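Long-range contact in amino acid adenylation domain-containing protein (PDB 6ULY), which probably activates an alpha-keto acid as its acyl adenylate, serving as the first adenylation domain of a nonribosomal depsipeptide synthetase: residues L9-V21 with S192-V204. Sequence-based numbering, arbitrary orientation.
Sequences LDVTQGAQTLQDV and SHRSVLANVKGTV
K201 reaches out from helix 193-207 into the turn that precedes helix 18-26 and hydrogen-bonds to three of its carbonyls. Its CB packs against CD1 of L9, at 4.1 Å. With CG anti to the carbonyl carbon (chi1 -65°) and the rest of the chain fully extended, CD passes near the CA of V11 and the O of Q13, and CE comes close to both Q13 O and A15 O. At the tip, K201 NZ donates to V11 O at 2.8 Å, K201 NZ to Q13 O at 3.0 Å and K201 NZ to A15 O at 2.8 Å, each time tilted out of the carbonyl plane. Q16 crosses this tip at about a right angle. Its chain bends at chi2 and brings NE2 back to V11 O and G14 O, so that V11 O accepts from both side chains; the bond to V11 O lies in the carbonyl plane and is nearly straight (169°).

One turn earlier on the helix, L197 sends CD1 to within 3.2 Å of Q16 O, while its CD2 packs against V21 CG2 and L18 CD2, the side chains running past each other in opposite directions. At the start of the same helix the H193 ring accepts from the backbone: L18 N donates to H193 ND1 at 3.2 Å, tilted 29° from the ring plane, and T17 OG1 stands over one face toward its rim. S192 and S195 form the capping box of this helix, and L18 also packs on F85, W86 and V89 of helix 78-91.

The contact thus fastens the loop before helix 18-26 to helix 193-207. Three backbone oxygens around one ammonium group would be expected to stabilise the lysine's positive charge and fix the shape of the turn.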
# COMPACT_ATOMS: atom_id res chain seq x y z
N LEU A 9 -0.88 33.59 11.95
CA LEU A 9 -0.53 32.98 13.23
C LEU A 9 0.84 33.50 13.62
O LEU A 9 1.83 33.21 12.94
CB LEU A 9 -0.54 31.45 13.13
CG LEU A 9 -0.05 30.70 14.38
CD1 LEU A 9 -1.00 30.91 15.56
CD2 LEU A 9 0.11 29.21 14.07
N ASP A 10 0.90 34.25 14.71
CA ASP A 10 2.17 34.78 15.22
C ASP A 10 2.84 33.70 16.05
O ASP A 10 2.57 33.53 17.24
CB ASP A 10 1.93 36.04 16.04
CG ASP A 10 3.21 36.64 16.58
OD1 ASP A 10 4.12 36.92 15.76
OD2 ASP A 10 3.32 36.83 17.81
N VAL A 11 3.73 32.94 15.40
CA VAL A 11 4.43 31.86 16.09
C VAL A 11 5.66 32.35 16.84
O VAL A 11 6.30 31.55 17.55
CB VAL A 11 4.86 30.75 15.11
CG1 VAL A 11 3.64 30.14 14.44
CG2 VAL A 11 5.84 31.29 14.07
N THR A 12 6.02 33.63 16.71
CA THR A 12 7.10 34.18 17.51
C THR A 12 6.68 34.40 18.96
O THR A 12 7.54 34.42 19.84
CB THR A 12 7.58 35.51 16.91
OG1 THR A 12 6.58 36.51 17.09
CG2 THR A 12 7.89 35.35 15.42
N GLN A 13 5.39 34.56 19.21
CA GLN A 13 4.89 34.69 20.57
C GLN A 13 4.99 33.35 21.28
O GLN A 13 4.61 32.31 20.74
CB GLN A 13 3.44 35.17 20.55
CG GLN A 13 2.95 35.76 21.86
CD GLN A 13 3.26 37.24 21.98
OE1 GLN A 13 3.83 37.85 21.07
NE2 GLN A 13 2.87 37.84 23.10
N GLY A 14 5.51 33.37 22.50
CA GLY A 14 5.52 32.18 23.33
C GLY A 14 6.71 31.29 23.10
O GLY A 14 7.64 31.59 22.34
N ALA A 15 6.67 30.14 23.77
CA ALA A 15 7.78 29.19 23.72
C ALA A 15 8.05 28.75 22.29
O ALA A 15 7.15 28.68 21.44
CB ALA A 15 7.47 27.98 24.59
N GLN A 16 9.32 28.42 22.02
CA GLN A 16 9.77 28.03 20.69
C GLN A 16 10.23 26.58 20.61
O GLN A 16 10.25 26.02 19.51
CB GLN A 16 10.92 28.94 20.24
CG GLN A 16 10.55 30.41 20.21
CD GLN A 16 9.49 30.71 19.17
OE1 GLN A 16 9.69 30.47 17.98
NE2 GLN A 16 8.35 31.23 19.62
N THR A 17 10.61 25.98 21.73
CA THR A 17 10.90 24.56 21.84
C THR A 17 10.04 23.97 22.95
O THR A 17 9.48 24.68 23.79
CB THR A 17 12.38 24.31 22.14
OG1 THR A 17 12.60 22.90 22.30
CG2 THR A 17 12.82 25.02 23.42
N LEU A 18 9.93 22.64 22.96
CA LEU A 18 9.13 21.99 23.99
C LEU A 18 9.77 22.09 25.36
O LEU A 18 9.06 22.01 26.37
CB LEU A 18 8.88 20.52 23.63
CG LEU A 18 7.93 20.22 22.46
CD1 LEU A 18 7.56 18.75 22.46
CD2 LEU A 18 6.66 21.07 22.50
N GLN A 19 11.09 22.25 25.43
CA GLN A 19 11.74 22.51 26.71
C GLN A 19 11.19 23.77 27.36
O GLN A 19 10.92 23.80 28.56
CB GLN A 19 13.25 22.61 26.53
CG GLN A 19 13.93 21.29 26.21
CD GLN A 19 15.42 21.45 25.95
OE1 GLN A 19 16.03 22.44 26.35
NE2 GLN A 19 16.00 20.48 25.25
N ASP A 20 11.02 24.83 26.57
CA ASP A 20 10.45 26.07 27.10
C ASP A 20 9.00 25.87 27.53
O ASP A 20 8.54 26.53 28.47
CB ASP A 20 10.56 27.19 26.06
CG ASP A 20 11.98 27.40 25.57
OD1 ASP A 20 12.94 27.06 26.31
OD2 ASP A 20 12.15 27.92 24.44
N VAL A 21 8.27 24.98 26.85
CA VAL A 21 6.89 24.69 27.26
C VAL A 21 6.89 24.09 28.66
O VAL A 21 6.12 24.51 29.53
CB VAL A 21 6.22 23.76 26.23
CG1 VAL A 21 4.87 23.27 26.76
CG2 VAL A 21 6.04 24.47 24.89
N SER A 192 9.03 18.40 13.99
CA SER A 192 9.94 19.31 14.67
C SER A 192 9.19 20.06 15.76
O SER A 192 7.96 20.05 15.82
CB SER A 192 10.56 20.29 13.67
OG SER A 192 9.58 21.23 13.25
N HIS A 193 9.95 20.72 16.64
CA HIS A 193 9.33 21.59 17.63
C HIS A 193 8.46 22.64 16.94
O HIS A 193 7.36 22.97 17.43
CB HIS A 193 10.39 22.28 18.49
CG HIS A 193 11.30 21.34 19.21
ND1 HIS A 193 11.08 20.93 20.51
CD2 HIS A 193 12.45 20.74 18.81
CE1 HIS A 193 12.05 20.11 20.88
NE2 HIS A 193 12.90 19.98 19.87
N ARG A 194 8.93 23.18 15.81
CA ARG A 194 8.23 24.27 15.14
C ARG A 194 6.88 23.82 14.60
O ARG A 194 5.87 24.50 14.79
CB ARG A 194 9.10 24.83 14.02
CG ARG A 194 8.58 26.13 13.42
CD ARG A 194 9.37 26.57 12.20
NE ARG A 194 10.79 26.77 12.48
CZ ARG A 194 11.30 27.85 13.05
NH1 ARG A 194 10.52 28.85 13.42
NH2 ARG A 194 12.61 27.94 13.26
N SER A 195 6.85 22.67 13.92
CA SER A 195 5.59 22.21 13.33
C SER A 195 4.57 21.85 14.40
O SER A 195 3.39 22.19 14.28
CB SER A 195 5.84 21.03 12.39
OG SER A 195 6.56 19.98 13.04
N VAL A 196 5.01 21.18 15.46
CA VAL A 196 4.10 20.84 16.54
C VAL A 196 3.59 22.10 17.23
O VAL A 196 2.38 22.30 17.37
CB VAL A 196 4.78 19.88 17.54
CG1 VAL A 196 3.91 19.65 18.74
CG2 VAL A 196 5.11 18.56 16.84
N LEU A 197 4.51 22.98 17.64
CA LEU A 197 4.10 24.18 18.36
C LEU A 197 3.21 25.07 17.50
O LEU A 197 2.34 25.77 18.03
CB LEU A 197 5.32 24.96 18.82
CG LEU A 197 6.04 24.40 20.05
CD1 LEU A 197 7.32 25.16 20.29
CD2 LEU A 197 5.14 24.45 21.26
N ALA A 198 3.41 25.06 16.19
CA ALA A 198 2.55 25.84 15.30
C ALA A 198 1.12 25.33 15.36
O ALA A 198 0.17 26.12 15.36
CB ALA A 198 3.08 25.79 13.87
N ASN A 199 0.94 24.01 15.38
CA ASN A 199 -0.39 23.45 15.55
C ASN A 199 -0.94 23.76 16.94
O ASN A 199 -2.11 24.13 17.09
CB ASN A 199 -0.37 21.94 15.32
CG ASN A 199 -1.74 21.32 15.40
OD1 ASN A 199 -2.33 21.21 16.48
ND2 ASN A 199 -2.28 20.92 14.26
N VAL A 200 -0.10 23.63 17.97
CA VAL A 200 -0.54 23.94 19.33
C VAL A 200 -1.02 25.39 19.40
O VAL A 200 -2.12 25.67 19.90
CB VAL A 200 0.59 23.67 20.33
CG1 VAL A 200 0.33 24.40 21.63
CG2 VAL A 200 0.73 22.17 20.57
N LYS A 201 -0.21 26.32 18.90
CA LYS A 201 -0.57 27.73 18.99
C LYS A 201 -1.79 28.04 18.15
O LYS A 201 -2.66 28.81 18.57
CB LYS A 201 0.62 28.59 18.57
CG LYS A 201 1.81 28.45 19.51
CD LYS A 201 3.04 29.17 19.00
CE LYS A 201 4.18 29.06 20.01
NZ LYS A 201 5.44 29.68 19.52
N GLY A 202 -1.89 27.46 16.95
CA GLY A 202 -3.10 27.62 16.17
C GLY A 202 -4.31 27.04 16.86
O GLY A 202 -5.39 27.65 16.88
N THR A 203 -4.16 25.85 17.46
CA THR A 203 -5.28 25.21 18.14
C THR A 203 -5.72 26.03 19.35
O THR A 203 -6.92 26.19 19.59
CB THR A 203 -4.88 23.79 18.56
OG1 THR A 203 -4.76 22.97 17.39
CG2 THR A 203 -5.92 23.19 19.51
N VAL A 204 -4.76 26.55 20.13
CA VAL A 204 -5.11 27.35 21.30
C VAL A 204 -5.88 28.60 20.89
O VAL A 204 -6.86 28.98 21.54
CB VAL A 204 -3.84 27.71 22.09
CG1 VAL A 204 -4.14 28.77 23.15
CG2 VAL A 204 -3.24 26.46 22.73